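Local coordinates for solute-binding protein (PDB 2ZYO) that binds cyclodextrins and linear maltodextrins such as maltotetraose, probably delivering them to a membrane transporter for uptake into the cell, at residues G16-L21 / P293-E298; L59-K64 / L77-H82. All coordinates share one frame; numbering follows the deposited sequence.

Contact 1. Residues G16-L21 / P293-E298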
loop_
_atom_site.group_PDB
_atom_site.type_symbol
_atom_site.label_atom_id
_atom_site.label_comp_id
_atom_site.label_asym_id
_atom_site.label_seq_id
_atom_site.Cartn_x
_atom_site.Cartn_y
_atom_site.Cartn_z
ATOM N N GLY A 16 26.738 -19.126 -15.444
ATOM C CA GLY A 16 26.975 -18.770 -16.838
ATOM C C GLY A 16 26.170 -17.545 -17.219
ATOM O O GLY A 16 25.085 -17.316 -16.677
ATOM N N LYS A 17 26.707 -16.751 -18.140
ATOM C CA LYS A 17 26.034 -15.540 -18.599
ATOM C C LYS A 17 24.774 -15.909 -19.377
ATOM O O LYS A 17 24.850 -16.655 -20.354
ATOM C CB LYS A 17 26.965 -14.689 -19.463
ATOM C CG LYS A 17 26.424 -13.296 -19.776
ATOM C CD LYS A 17 27.297 -12.557 -20.780
ATOM C CE LYS A 17 28.515 -11.929 -20.118
ATOM N NZ LYS A 17 29.399 -11.252 -21.109
ATOM N N PRO A 18 23.610 -15.398 -18.940
ATOM C CA PRO A 18 22.373 -15.706 -19.649
ATOM C C PRO A 18 22.325 -14.997 -20.994
ATOM O O PRO A 18 22.822 -13.877 -21.118
ATOM C CB PRO A 18 21.288 -15.152 -18.721
ATOM C CG PRO A 18 21.961 -14.063 -17.962
ATOM C CD PRO A 18 23.382 -14.512 -17.784
ATOM N N ASP A 19 21.745 -15.649 -21.996
ATOM C CA ASP A 19 21.517 -14.997 -23.279
ATOM C C ASP A 19 20.421 -13.952 -23.113
ATOM O O ASP A 19 20.428 -12.914 -23.781
ATOM C CB ASP A 19 21.123 -16.013 -24.356
ATOM C CG ASP A 19 19.718 -16.557 -24.167
ATOM O OD1 ASP A 19 19.492 -17.310 -23.202
ATOM O OD2 ASP A 19 18.841 -16.232 -24.992
ATOM N N LYS A 20 19.487 -14.242 -22.210
ATOM C CA LYS A 20 18.343 -13.381 -21.966
ATOM C C LYS A 20 17.825 -13.516 -20.538
ATOM O O LYS A 20 17.945 -14.573 -19.908
ATOM C CB LYS A 20 17.217 -13.676 -22.967
ATOM C CG LYS A 20 16.412 -14.933 -22.684
ATOM C CD LYS A 20 15.345 -15.184 -23.744
ATOM C CE LYS A 20 14.185 -14.209 -23.627
ATOM N NZ LYS A 20 13.029 -14.629 -24.466
ATOM N N LEU A 21 17.267 -12.423 -20.035
ATOM C CA LEU A 21 16.513 -12.432 -18.795
ATOM C C LEU A 21 15.102 -11.980 -19.130
ATOM O O LEU A 21 14.907 -11.196 -20.060
ATOM C CB LEU A 21 17.158 -11.504 -17.760
ATOM C CG LEU A 21 18.543 -11.938 -17.258
ATOM C CD1 LEU A 21 19.241 -10.800 -16.525
ATOM C CD2 LEU A 21 18.454 -13.186 -16.377
ATOM N N PRO A 293 19.976 -16.501 -10.876
ATOM C CA PRO A 293 19.709 -15.630 -9.727
ATOM C C PRO A 293 20.695 -14.460 -9.588
ATOM O O PRO A 293 20.275 -13.340 -9.292
ATOM C CB PRO A 293 19.819 -16.580 -8.526
ATOM C CG PRO A 293 20.616 -17.738 -9.020
ATOM C CD PRO A 293 20.222 -17.893 -10.450
ATOM N N LYS A 294 21.984 -14.706 -9.812
ATOM C CA LYS A 294 22.992 -13.652 -9.647
ATOM C C LYS A 294 22.867 -12.551 -10.699
ATOM O O LYS A 294 22.881 -11.366 -10.365
ATOM C CB LYS A 294 24.409 -14.230 -9.626
ATOM C CG LYS A 294 24.690 -15.117 -8.423
ATOM C CD LYS A 294 26.114 -15.642 -8.445
ATOM C CE LYS A 294 26.387 -16.537 -7.246
ATOM N NZ LYS A 294 27.765 -17.111 -7.284
ATOM N N TYR A 295 22.747 -12.945 -11.965
ATOM C CA TYR A 295 22.559 -11.981 -13.045
ATOM C C TYR A 295 21.215 -11.258 -12.946
ATOM O O TYR A 295 21.141 -10.050 -13.179
ATOM C CB TYR A 295 22.698 -12.655 -14.411
ATOM C CG TYR A 295 24.123 -12.775 -14.907
ATOM C CD1 TYR A 295 24.869 -13.934 -14.675
ATOM C CD2 TYR A 295 24.719 -11.739 -15.626
ATOM C CE1 TYR A 295 26.179 -14.051 -15.144
ATOM C CE2 TYR A 295 26.026 -11.846 -16.096
ATOM C CZ TYR A 295 26.746 -13.003 -15.851
ATOM O OH TYR A 295 28.036 -13.105 -16.322
ATOM N N ALA A 296 20.160 -11.993 -12.593
ATOM C CA ALA A 296 18.835 -11.388 -12.432
ATOM C C ALA A 296 18.814 -10.368 -11.298
ATOM O O ALA A 296 18.124 -9.355 -11.389
ATOM C CB ALA A 296 17.771 -12.455 -12.212
ATOM N N THR A 297 19.584 -10.634 -10.242
ATOM C CA THR A 297 19.689 -9.716 -9.107
ATOM C C THR A 297 20.470 -8.456 -9.488
ATOM O O THR A 297 20.184 -7.368 -8.987
ATOM C CB THR A 297 20.304 -10.411 -7.872
ATOM O OG1 THR A 297 19.491 -11.534 -7.514
ATOM C CG2 THR A 297 20.383 -9.465 -6.680
ATOM N N GLU A 298 21.446 -8.607 -10.382
ATOM C CA GLU A 298 22.141 -7.456 -10.951
ATOM C C GLU A 298 21.188 -6.601 -11.789
ATOM O O GLU A 298 21.222 -5.374 -11.711
ATOM C CB GLU A 298 23.366 -7.893 -11.761
ATOM C CG GLU A 298 24.491 -8.409 -10.873
ATOM C CD GLU A 298 25.639 -9.045 -11.632
ATOM O OE1 GLU A 298 25.474 -9.386 -12.823
ATOM O OE2 GLU A 298 26.713 -9.218 -11.013
#
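K17 and L21 mark where the loop leading into strand 20-25 and the first residues of that strand draw close to the first turn of helix 293-302: the CA atoms of K17 and Y295 lie 7.5 Å apart, those of L21 and A296 6.9 Å. Y295 gives the largest share, 103 of the 243 Å² buried. It sends its ring out from the helix toward the loop, and P18 lies over one face of it. P18 CD stands 3.6 Å from the Y295 ring centroid and 18° off the normal, a CH-pi contact displaced toward the CG side, where P18 CD is 3.4 Å from Y295 CG. K17 meets the far end of the same ring: its CB is 3.7 Å from Y295 OH, and because CG is anti to the backbone N (chi1 -170°) the aliphatic chain runs on past the hydroxyl while the ammonium end leads away. L21 CD1 comes to 3.9 Å from Y295 O of the helix backbone, while L21 CD2 lies 4.3 Å from A296 CB. This is apolar packing of a loop and the first residues of a strand against a helix. The E15 carboxylate accepts hydrogen bonds from K294 N and Y295 N at the helix start. L21 pairs through its backbone with Q50 and E52 of the parallel strand 50-55, and the helix rests through A296 and T297 on L286 of strand 278-287.

Contact 2. Residues L59-K64 / L77-H82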
loop_
_atom_site.group_PDB
_atom_site.type_symbol
_atom_site.label_atom_id
_atom_site.label_comp_id
_atom_site.label_asym_id
_atom_site.label_seq_id
_atom_site.Cartn_x
_atom_site.Cartn_y
_atom_site.Cartn_z
ATOM N N LEU A 59 -1.692 -8.202 -10.503
ATOM C CA LEU A 59 -2.431 -9.167 -9.692
ATOM C C LEU A 59 -2.675 -10.509 -10.388
ATOM O O LEU A 59 -3.350 -11.382 -9.840
ATOM C CB LEU A 59 -3.744 -8.557 -9.178
ATOM C CG LEU A 59 -3.614 -7.373 -8.209
ATOM C CD1 LEU A 59 -4.986 -6.865 -7.800
ATOM C CD2 LEU A 59 -2.777 -7.722 -6.972
ATOM N N LYS A 60 -2.111 -10.668 -11.583
ATOM C CA LYS A 60 -2.166 -11.937 -12.309
ATOM C C LYS A 60 -0.816 -12.651 -12.339
ATOM O O LYS A 60 -0.739 -13.828 -12.702
ATOM C CB LYS A 60 -2.668 -11.718 -13.736
ATOM C CG LYS A 60 -4.135 -11.337 -13.812
ATOM C CD LYS A 60 -4.660 -11.464 -15.226
ATOM C CE LYS A 60 -6.114 -11.030 -15.314
ATOM N NZ LYS A 60 -7.031 -11.950 -14.582
ATOM N N GLN A 61 0.239 -11.942 -11.945
ATOM C CA GLN A 61 1.603 -12.464 -12.055
ATOM C C GLN A 61 1.883 -13.667 -11.157
ATOM O O GLN A 61 2.564 -14.606 -11.573
ATOM C CB GLN A 61 2.630 -11.360 -11.800
ATOM C CG GLN A 61 2.748 -10.365 -12.942
ATOM C CD GLN A 61 4.008 -9.524 -12.877
ATOM O OE1 GLN A 61 5.005 -9.913 -12.264
ATOM N NE2 GLN A 61 3.972 -8.366 -13.520
ATOM N N GLN A 62 1.362 -13.632 -9.934
ATOM C CA GLN A 62 1.572 -14.717 -8.982
ATOM C C GLN A 62 0.970 -16.026 -9.504
ATOM O O GLN A 62 1.626 -17.072 -9.481
ATOM C CB GLN A 62 1.007 -14.347 -7.606
ATOM C CG GLN A 62 1.663 -15.086 -6.452
ATOM C CD GLN A 62 1.359 -14.489 -5.086
ATOM O OE1 GLN A 62 1.132 -13.284 -4.944
ATOM N NE2 GLN A 62 1.378 -15.335 -4.066
ATOM N N GLU A 63 -0.267 -15.953 -9.996
ATOM C CA GLU A 63 -0.943 -17.104 -10.595
ATOM C C GLU A 63 -0.232 -17.597 -11.858
ATOM O O GLU A 63 -0.084 -18.806 -12.057
ATOM C CB GLU A 63 -2.405 -16.769 -10.909
ATOM C CG GLU A 63 -3.310 -16.714 -9.684
ATOM C CD GLU A 63 -4.590 -15.930 -9.927
ATOM O OE1 GLU A 63 -4.507 -14.756 -10.354
ATOM O OE2 GLU A 63 -5.683 -16.483 -9.677
ATOM N N LYS A 64 0.203 -16.662 -12.703
ATOM C CA LYS A 64 0.887 -17.007 -13.947
ATOM C C LYS A 64 2.238 -17.673 -13.694
ATOM O O LYS A 64 2.604 -18.615 -14.397
ATOM C CB LYS A 64 1.054 -15.779 -14.852
ATOM C CG LYS A 64 1.526 -16.111 -16.264
ATOM C CD LYS A 64 1.617 -14.869 -17.134
ATOM C CE LYS A 64 2.345 -15.142 -18.440
ATOM N NZ LYS A 64 1.665 -16.167 -19.282
ATOM N N LEU A 77 12.371 -11.954 -13.229
ATOM C CA LEU A 77 11.902 -10.925 -12.308
ATOM C C LEU A 77 10.404 -10.705 -12.462
ATOM O O LEU A 77 9.895 -10.594 -13.578
ATOM C CB LEU A 77 12.657 -9.607 -12.519
ATOM C CG LEU A 77 14.183 -9.585 -12.351
ATOM C CD1 LEU A 77 14.685 -8.156 -12.454
ATOM C CD2 LEU A 77 14.632 -10.213 -11.034
ATOM N N VAL A 78 9.716 -10.657 -11.325
ATOM C CA VAL A 78 8.271 -10.447 -11.275
ATOM C C VAL A 78 7.954 -9.318 -10.296
ATOM O O VAL A 78 8.828 -8.878 -9.544
ATOM C CB VAL A 78 7.515 -11.736 -10.859
ATOM C CG1 VAL A 78 7.631 -12.804 -11.948
ATOM C CG2 VAL A 78 8.036 -12.267 -9.524
ATOM N N THR A 79 6.710 -8.849 -10.310
ATOM C CA THR A 79 6.307 -7.729 -9.467
ATOM C C THR A 79 4.827 -7.769 -9.090
ATOM O O THR A 79 3.976 -8.086 -9.919
ATOM C CB THR A 79 6.682 -6.362 -10.117
ATOM O OG1 THR A 79 6.314 -5.288 -9.246
ATOM C CG2 THR A 79 6.014 -6.178 -11.475
ATOM N N TRP A 80 4.550 -7.467 -7.821
ATOM C CA TRP A 80 3.187 -7.312 -7.294
ATOM C C TRP A 80 3.230 -6.612 -5.932
ATOM O O TRP A 80 4.288 -6.562 -5.302
ATOM C CB TRP A 80 2.444 -8.656 -7.206
ATOM C CG TRP A 80 3.153 -9.758 -6.469
ATOM C CD1 TRP A 80 3.289 -9.889 -5.115
ATOM C CD2 TRP A 80 3.784 -10.907 -7.049
ATOM N NE1 TRP A 80 3.981 -11.042 -4.817
ATOM C CE2 TRP A 80 4.301 -11.682 -5.986
ATOM C CE3 TRP A 80 3.981 -11.346 -8.364
ATOM C CZ2 TRP A 80 4.993 -12.880 -6.198
ATOM C CZ3 TRP A 80 4.663 -12.539 -8.574
ATOM C CH2 TRP A 80 5.163 -13.290 -7.496
ATOM N N PRO A 81 2.090 -6.043 -5.484
ATOM C CA PRO A 81 2.027 -5.461 -4.137
ATOM C C PRO A 81 2.483 -6.447 -3.056
ATOM O O PRO A 81 2.154 -7.636 -3.119
ATOM C CB PRO A 81 0.542 -5.123 -3.979
ATOM C CG PRO A 81 0.075 -4.877 -5.372
ATOM C CD PRO A 81 0.817 -5.870 -6.212
ATOM N N HIS A 82 3.227 -5.940 -2.073
ATOM C CA HIS A 82 3.931 -6.774 -1.092
ATOM C C HIS A 82 3.029 -7.568 -0.148
ATOM O O HIS A 82 3.490 -8.507 0.495
ATOM C CB HIS A 82 4.884 -5.915 -0.254
ATOM C CG HIS A 82 4.232 -5.290 0.940
ATOM N ND1 HIS A 82 3.515 -4.115 0.868
ATOM C CD2 HIS A 82 4.170 -5.688 2.233
ATOM C CE1 HIS A 82 3.048 -3.811 2.066
ATOM N NE2 HIS A 82 3.433 -4.750 2.913
#
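Q61 and Q62, neighbours at the start of helix 61-71, meet strand 77-81 in quite different ways: W80 takes Q61 at its edge and Q62 over a face. Q61 points at the strand and reaches it with its amide: Q61 OE1 accepts the backbone N-H of T79 at 2.8 Å from T79 N, with a nearly straight N-H...O angle of 169°. The donor comes in tilted 33° from the amide plane. V78 CB lies 3.4 Å from Q61 OE1, while Q61 NE2 passes the methyl CG2 of T79 at 3.6 Å. Nearer the backbone, Q61 CB abuts the edge of the indole, 3.7 Å from W80 CE3. The extended chain of Q62 instead spans a face of that indole. Q62 CB makes a CH-pi contact 4.2 Å from the W80 six-membered centroid, and on the pyrrole side Q62 OE1 is 3.6 Å from W80 NE1, not a hydrogen bond. The amide and indole planes are only 23° apart, so the glutamine overlies the ring almost flat. L59 CD2 adds a looser apolar touch on P81 CD, 4.1 Å away. Helix 61-71 joins strand 50-55 to strand 77-81, whose L77 pairs with V22 and W24 of strand 20-25, a beta-alpha-beta crossover of the solute-binding protein fold. Both ends of the Q61 amide have polar partners, since NE2 donates to V56 O; this buried side chain therefore bridges two backbone segments and its rotation is fixed, whereas toward the strand Q62 offers face-on packing on the indole, without a hydrogen bond.

Contact 2 is nested inside the chain loop closed by contact 1, and the two meet directly: A296 O of helix 293-302 lies 3.6 Å from L77 CD2 at the start of strand 77-81. Their centres are about 20 Å apart, on the same side of the chain's centre, from which the centre of contact 1 lies about 30 Å and that of contact 2 about 15 Å. Strand 278-287 ties them together, since it pairs antiparallel with strand 77-81 and its L286 touches both L77 and A296. Contact 2 also borders the sugar site: the side chain of P81 is about 6 Å from a glucose unit of the bound maltotetraose, and Q62 touches R84, a residue of the ligand pocket.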